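Local coordinates for protein TRNA threonylcarbamoyladenosine dehydratase (Escherichia coli, PDB 4D79) that catalyses the ATP-dependent dehydration of threonylcarbamoyladenosine at position 37 of tRNAs to its cyclic form and can accept sulfur from the desulfurase CsdA in vitro, at residues 126-131 / 150-155; 163-168 / 203-208. All coordinates share one frame; numbering follows the deposited sequence.

Overall arrangement
Both contacts lie in one mixed sheet of the ThiF-family fold, and along the chain they come in series, contact 1 closing before contact 2 opens. After the Rossmann-type first half, strand 124-127 leads through helix 132-144 to strand 149-152, and contact 1 closes this beta-alpha-beta unit beside ATP. Strand 164-168 then forms the sheet edge within this chain; the chain runs through helix 176-189 and returns as strand 202-206, where contact 2 closes the second loop next to a potassium ion. Strand 202-206 inserts between 149-152 and 164-168, and Gly-153 N to Val-204 O, 2.8 Å, is a probable hydrogen bond joining the two contacts.

Contact 1: residues 126-131 / 150-155; sequences IDAIDS and VTTGGA. With ATP (adenosine-5'-triphosphate), chain K.
Ile-126 pairs with Val-150 and Asp-127 comes up beside Thr-151 where two parallel strands run out at their C-terminal ends. The backbone tie is Asp-127 N to Val-150 O, 2.9 Å and almost straight at 178°. Two residues along that strand, Thr-152 OG1 donates to Asp-127 O at 2.9 Å, in the carbonyl plane and on a lone pair. Beyond this the chains part, residues 128-131 turning off toward the nucleotide.

On one face Ile-126 CG1 lies alongside Val-150 CG1 at 3.9 Å, with helix 242-266 packed over both residues. On the other, Asp-127 and Thr-151 point the same way, Thr-151 OG1 being modelled 2.4 Å from Asp-127 OD2, too short to trust. With its CG anti to the backbone N (chi1 160°), Asp-127 can also turn OD1 to Ile-129 N, 3.1 Å away and above the carboxylate plane, which makes an Asx turn. Lys-135 of helix 132-144 forms a salt bridge with OD2 and also bonds to the carbonyls of Ile-129 and Thr-152.

The turn carries Ile-129 to the adenine, its CG2 3.6 Å from N7 of ATP, and sets Asp-130 beside the phosphates, OD2 lying 2.9 Å from O1B. The two strands belong to a beta-alpha-beta unit of a Rossmann-like fold, crossing over through helix 132-144, with nucleotide at the C-terminal edge of the sheet. Lys-135 probably balances the charge of the buried Asp-127 carboxylate, while OD1 closes the turn that leads into the ATP pocket.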
loop_
_atom_site.group_PDB
_atom_site.type_symbol
_atom_site.label_atom_id
_atom_site.label_comp_id
_atom_site.label_asym_id
_atom_site.label_seq_id
_atom_site.Cartn_x
_atom_site.Cartn_y
_atom_site.Cartn_z
ATOM N N ILE B 126 14.722 6.173 5.359
ATOM C CA ILE B 126 13.721 6.255 4.301
ATOM C C ILE B 126 13.338 7.727 4.150
ATOM O O ILE B 126 12.792 8.365 5.067
ATOM C CB ILE B 126 12.502 5.369 4.589
ATOM C CG1 ILE B 126 12.936 3.897 4.674
ATOM C CG2 ILE B 126 11.433 5.569 3.506
ATOM C CD1 ILE B 126 11.853 2.964 4.987
ATOM N N ASP B 127 13.703 8.287 3.025
ATOM C CA ASP B 127 13.504 9.702 2.773
ATOM C C ASP B 127 12.196 9.877 2.021
ATOM O O ASP B 127 12.097 9.530 0.837
ATOM C CB ASP B 127 14.659 10.291 1.993
ATOM C CG ASP B 127 14.278 11.570 1.317
ATOM O OD1 ASP B 127 13.506 12.316 1.938
ATOM O OD2 ASP B 127 14.753 11.846 0.201
ATOM N N ALA B 128 11.208 10.442 2.706
ATOM C CA ALA B 128 9.877 10.678 2.150
ATOM C C ALA B 128 9.525 12.156 2.247
ATOM O O ALA B 128 8.365 12.530 2.470
ATOM C CB ALA B 128 8.847 9.805 2.858
ATOM N N ILE B 129 10.536 12.996 2.088
ATOM C CA ILE B 129 10.384 14.441 2.112
ATOM C C ILE B 129 9.866 14.892 0.753
ATOM O O ILE B 129 10.355 14.452 -0.297
ATOM C CB ILE B 129 11.740 15.110 2.441
ATOM C CG1 ILE B 129 12.213 14.771 3.867
ATOM C CG2 ILE B 129 11.675 16.604 2.282
ATOM C CD1 ILE B 129 13.692 15.101 4.107
ATOM N N ASP B 130 8.925 15.827 0.760
ATOM C CA ASP B 130 8.347 16.327 -0.480
ATOM C C ASP B 130 8.964 17.649 -0.935
ATOM O O ASP B 130 8.674 18.087 -2.049
ATOM C CB ASP B 130 6.815 16.456 -0.340
ATOM C CG ASP B 130 6.398 17.551 0.624
ATOM O OD1 ASP B 130 7.180 17.884 1.537
ATOM O OD2 ASP B 130 5.268 18.063 0.477
ATOM N N SER B 131 9.749 18.311 -0.083
ATOM C CA SER B 131 10.342 19.616 -0.355
ATOM C C SER B 131 11.835 19.489 -0.656
ATOM O O SER B 131 12.572 18.829 0.079
ATOM C CB SER B 131 10.121 20.548 0.840
ATOM O OG SER B 131 11.117 21.549 0.914
ATOM N N VAL B 150 17.185 5.133 1.196
ATOM C CA VAL B 150 16.365 5.041 -0.003
ATOM C C VAL B 150 15.502 6.288 -0.053
ATOM O O VAL B 150 14.906 6.687 0.952
ATOM C CB VAL B 150 15.536 3.740 -0.074
ATOM C CG1 VAL B 150 14.658 3.513 1.156
ATOM C CG2 VAL B 150 14.703 3.728 -1.378
ATOM N N THR B 151 15.499 6.952 -1.199
ATOM C CA THR B 151 14.706 8.151 -1.365
ATOM C C THR B 151 13.549 7.839 -2.305
ATOM O O THR B 151 13.497 6.789 -2.948
ATOM C CB THR B 151 15.549 9.333 -1.888
ATOM O OG1 THR B 151 14.767 10.549 -1.876
ATOM C CG2 THR B 151 16.028 9.083 -3.308
ATOM N N THR B 152 12.597 8.749 -2.331
ATOM C CA THR B 152 11.389 8.591 -3.112
ATOM C C THR B 152 11.213 9.850 -3.936
ATOM O O THR B 152 11.403 10.957 -3.430
ATOM C CB THR B 152 10.162 8.316 -2.213
ATOM O OG1 THR B 152 10.068 9.316 -1.193
ATOM C CG2 THR B 152 10.268 6.944 -1.517
ATOM N N GLY B 153 10.897 9.684 -5.212
ATOM C CA GLY B 153 10.554 10.819 -6.035
ATOM C C GLY B 153 9.127 11.257 -5.755
ATOM O O GLY B 153 8.511 10.886 -4.755
ATOM N N GLY B 154 8.576 12.027 -6.686
ATOM C CA GLY B 154 7.226 12.520 -6.519
ATOM C C GLY B 154 6.236 11.410 -6.814
ATOM O O GLY B 154 6.315 10.748 -7.851
ATOM N N ALA B 155 5.317 11.185 -5.881
ATOM C CA ALA B 155 4.293 10.167 -6.044
ATOM C C ALA B 155 2.973 10.779 -6.492
ATOM O O ALA B 155 2.037 10.041 -6.836
ATOM C CB ALA B 155 4.094 9.401 -4.726
HETATM P PG ATP K . 0.230 19.377 2.131
HETATM O O1G ATP K . -0.999 19.736 1.331
HETATM O O2G ATP K . 0.052 19.470 3.628
HETATM O O3G ATP K . 1.508 19.973 1.589
HETATM P PB ATP K . 1.621 16.918 2.408
HETATM O O1B ATP K . 2.916 17.668 2.187
HETATM O O2B ATP K . 1.273 16.299 3.750
HETATM O O3B ATP K . 0.383 17.799 1.870
HETATM P PA ATP K . 2.753 14.742 1.024
HETATM O O1A ATP K . 3.595 15.440 -0.039
HETATM O O2A ATP K . 2.104 13.425 0.689
HETATM O O3A ATP K . 1.534 15.732 1.335
HETATM O "O5'" ATP K . 3.570 14.609 2.423
HETATM C "C5'" ATP K . 4.927 15.055 2.619
HETATM C "C4'" ATP K . 5.438 15.013 4.066
HETATM O "O4'" ATP K . 6.878 15.250 4.171
HETATM C "C3'" ATP K . 4.777 16.070 4.943
HETATM O "O3'" ATP K . 4.150 15.489 6.099
HETATM C "C2'" ATP K . 5.921 16.973 5.361
HETATM O "O2'" ATP K . 5.713 17.555 6.640
HETATM C "C1'" ATP K . 7.141 16.067 5.343
HETATM N N9 ATP K . 8.403 16.872 5.375
HETATM C C8 ATP K . 8.646 17.898 4.520
HETATM N N7 ATP K . 9.847 18.490 4.753
HETATM C C5 ATP K . 10.392 17.844 5.787
HETATM C C6 ATP K . 11.665 17.977 6.506
HETATM N N6 ATP K . 12.517 18.939 6.143
HETATM N N1 ATP K . 11.931 17.159 7.526
HETATM C C2 ATP K . 11.046 16.209 7.906
HETATM N N3 ATP K . 9.857 16.027 7.290
HETATM C C4 ATP K . 9.461 16.790 6.222
#

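Contact 2: residues 163-168 / 203-208; sequences QIQVTD and CVFSTE. With K (potassium ion), chain I.
Ile-164 and Val-204, diagonal neighbours on one face of this antiparallel pairing, form its tight part: Ile-164 CG2 presses on Val-204 CG1 at 3.5 Å, close for two methyls, with helix 242-266 covering Ile-164. Paired backbone bonds link Gln-165 with Phe-205 and Thr-167 with Cys-203. Gln-163, Gln-165, Thr-167 and Thr-207 are by contrast partly exposed, though Phe-205 among them is buried. Gln-165 CG lies 3.6 Å from Phe-205 CE1, the two side chains crossing at a slant.

At the strand end Gln-163 crosses Thr-207 at about a right angle, and Thr-207 OG1 donates to Gln-163 OE1 at 2.8 Å, in the amide plane on a lone pair. NE2 bonds to Asp-160. With an alanine at Gln-163, the Thr-207 hydroxyl would probably lose its acceptor and be set free to turn, and Asp-160 would lose its amide donor.

Ser-206 OG, anti to the backbone N (chi1 171°), accepts from Glu-208 N at 3.1 Å, an ST turn. The turn presents Ser-206 O and Glu-208 O to potassium, at 2.4 and 2.6 Å, with Gln-158, Gln-174 and a water completing the site. Neutral oxygens therefore supply the cation's ligands, while the Glu-208 carboxylate is bound instead by the amides of Ile-159 and Asp-160.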
loop_
_atom_site.group_PDB
_atom_site.type_symbol
_atom_site.label_atom_id
_atom_site.label_comp_id
_atom_site.label_asym_id
_atom_site.label_seq_id
_atom_site.Cartn_x
_atom_site.Cartn_y
_atom_site.Cartn_z
ATOM N N GLN B 163 3.813 0.515 -12.141
ATOM C CA GLN B 163 4.980 1.091 -12.812
ATOM C C GLN B 163 6.030 1.634 -11.842
ATOM O O GLN B 163 7.062 2.145 -12.291
ATOM C CB GLN B 163 4.532 2.183 -13.781
ATOM C CG GLN B 163 3.814 1.649 -15.011
ATOM C CD GLN B 163 3.577 2.691 -16.067
ATOM O OE1 GLN B 163 4.515 3.268 -16.639
ATOM N NE2 GLN B 163 2.304 2.959 -16.331
ATOM N N ILE B 164 5.837 1.449 -10.536
ATOM C CA ILE B 164 6.796 1.903 -9.528
ATOM C C ILE B 164 7.986 0.956 -9.500
ATOM O O ILE B 164 7.830 -0.259 -9.548
ATOM C CB ILE B 164 6.098 1.992 -8.155
ATOM C CG1 ILE B 164 4.911 2.940 -8.244
ATOM C CG2 ILE B 164 7.072 2.337 -7.031
ATOM C CD1 ILE B 164 3.963 2.907 -7.053
ATOM N N GLN B 165 9.180 1.513 -9.405
ATOM C CA GLN B 165 10.398 0.723 -9.391
ATOM C C GLN B 165 11.488 1.541 -8.700
ATOM O O GLN B 165 11.280 2.689 -8.295
ATOM C CB GLN B 165 10.790 0.276 -10.800
ATOM C CG GLN B 165 10.667 1.330 -11.828
ATOM C CD GLN B 165 10.757 0.786 -13.237
ATOM O OE1 GLN B 165 11.820 0.384 -13.686
ATOM N NE2 GLN B 165 9.618 0.724 -13.922
ATOM N N VAL B 166 12.659 0.929 -8.557
ATOM C CA VAL B 166 13.801 1.516 -7.861
ATOM C C VAL B 166 14.959 1.614 -8.841
ATOM O O VAL B 166 15.311 0.622 -9.489
ATOM C CB VAL B 166 14.219 0.682 -6.629
ATOM C CG1 VAL B 166 15.294 1.424 -5.833
ATOM C CG2 VAL B 166 13.032 0.378 -5.743
ATOM N N THR B 167 15.579 2.792 -8.916
ATOM C CA THR B 167 16.750 2.968 -9.752
ATOM C C THR B 167 17.640 4.055 -9.131
ATOM O O THR B 167 17.303 4.690 -8.124
ATOM C CB THR B 167 16.326 3.313 -11.197
ATOM O OG1 THR B 167 17.413 3.103 -12.104
ATOM C CG2 THR B 167 15.865 4.736 -11.312
ATOM N N ASP B 168 18.787 4.270 -9.747
ATOM C CA ASP B 168 19.661 5.333 -9.287
ATOM C C ASP B 168 19.003 6.677 -9.558
ATOM O O ASP B 168 18.393 6.882 -10.614
ATOM C CB ASP B 168 21.001 5.278 -9.988
ATOM C CG ASP B 168 21.989 6.270 -9.410
ATOM O OD1 ASP B 168 22.661 5.909 -8.411
ATOM O OD2 ASP B 168 22.089 7.413 -9.922
ATOM N N CYS B 203 16.514 5.391 -5.613
ATOM C CA CYS B 203 15.335 6.246 -5.687
ATOM C C CYS B 203 14.115 5.462 -6.181
ATOM O O CYS B 203 14.162 4.837 -7.243
ATOM C CB CYS B 203 15.582 7.427 -6.609
ATOM S SG CYS B 203 14.219 8.628 -6.537
ATOM N N VAL B 204 13.019 5.532 -5.425
ATOM C CA VAL B 204 11.748 4.977 -5.870
ATOM C C VAL B 204 11.063 6.002 -6.780
ATOM O O VAL B 204 10.903 7.170 -6.413
ATOM C CB VAL B 204 10.844 4.643 -4.678
ATOM C CG1 VAL B 204 9.513 4.001 -5.187
ATOM C CG2 VAL B 204 11.557 3.726 -3.656
ATOM N N PHE B 205 10.672 5.570 -7.965
ATOM C CA PHE B 205 10.000 6.427 -8.933
ATOM C C PHE B 205 9.060 5.555 -9.751
ATOM O O PHE B 205 8.978 4.349 -9.544
ATOM C CB PHE B 205 11.017 7.134 -9.848
ATOM C CG PHE B 205 11.504 6.256 -10.946
ATOM C CD1 PHE B 205 12.313 5.177 -10.666
ATOM C CD2 PHE B 205 11.136 6.482 -12.256
ATOM C CE1 PHE B 205 12.734 4.305 -11.678
ATOM C CE2 PHE B 205 11.564 5.618 -13.268
ATOM C CZ PHE B 205 12.351 4.536 -12.979
ATOM N N SER B 206 8.328 6.182 -10.671
ATOM C CA SER B 206 7.454 5.462 -11.579
ATOM C C SER B 206 7.696 5.869 -13.025
ATOM O O SER B 206 7.942 7.038 -13.315
ATOM C CB SER B 206 6.017 5.672 -11.178
ATOM O OG SER B 206 5.174 5.144 -12.178
ATOM N N THR B 207 7.650 4.892 -13.932
ATOM C CA THR B 207 7.788 5.175 -15.355
ATOM C C THR B 207 6.547 5.814 -15.943
ATOM O O THR B 207 6.590 6.223 -17.098
ATOM C CB THR B 207 8.084 3.914 -16.161
ATOM O OG1 THR B 207 7.140 2.891 -15.832
ATOM C CG2 THR B 207 9.507 3.417 -15.856
ATOM N N GLU B 208 5.462 5.890 -15.180
ATOM C CA GLU B 208 4.219 6.469 -15.675
ATOM C C GLU B 208 4.386 7.967 -15.948
ATOM O O GLU B 208 4.992 8.697 -15.156
ATOM C CB GLU B 208 3.117 6.235 -14.628
ATOM C CG GLU B 208 1.759 6.807 -14.993
ATOM C CD GLU B 208 0.773 6.745 -13.832
ATOM O OE1 GLU B 208 1.077 6.111 -12.791
ATOM O OE2 GLU B 208 -0.271 7.415 -13.938
HETATM K K K I . 6.675 9.102 -13.162
HETATM O O HOH W 1 7.939 9.150 -10.447
#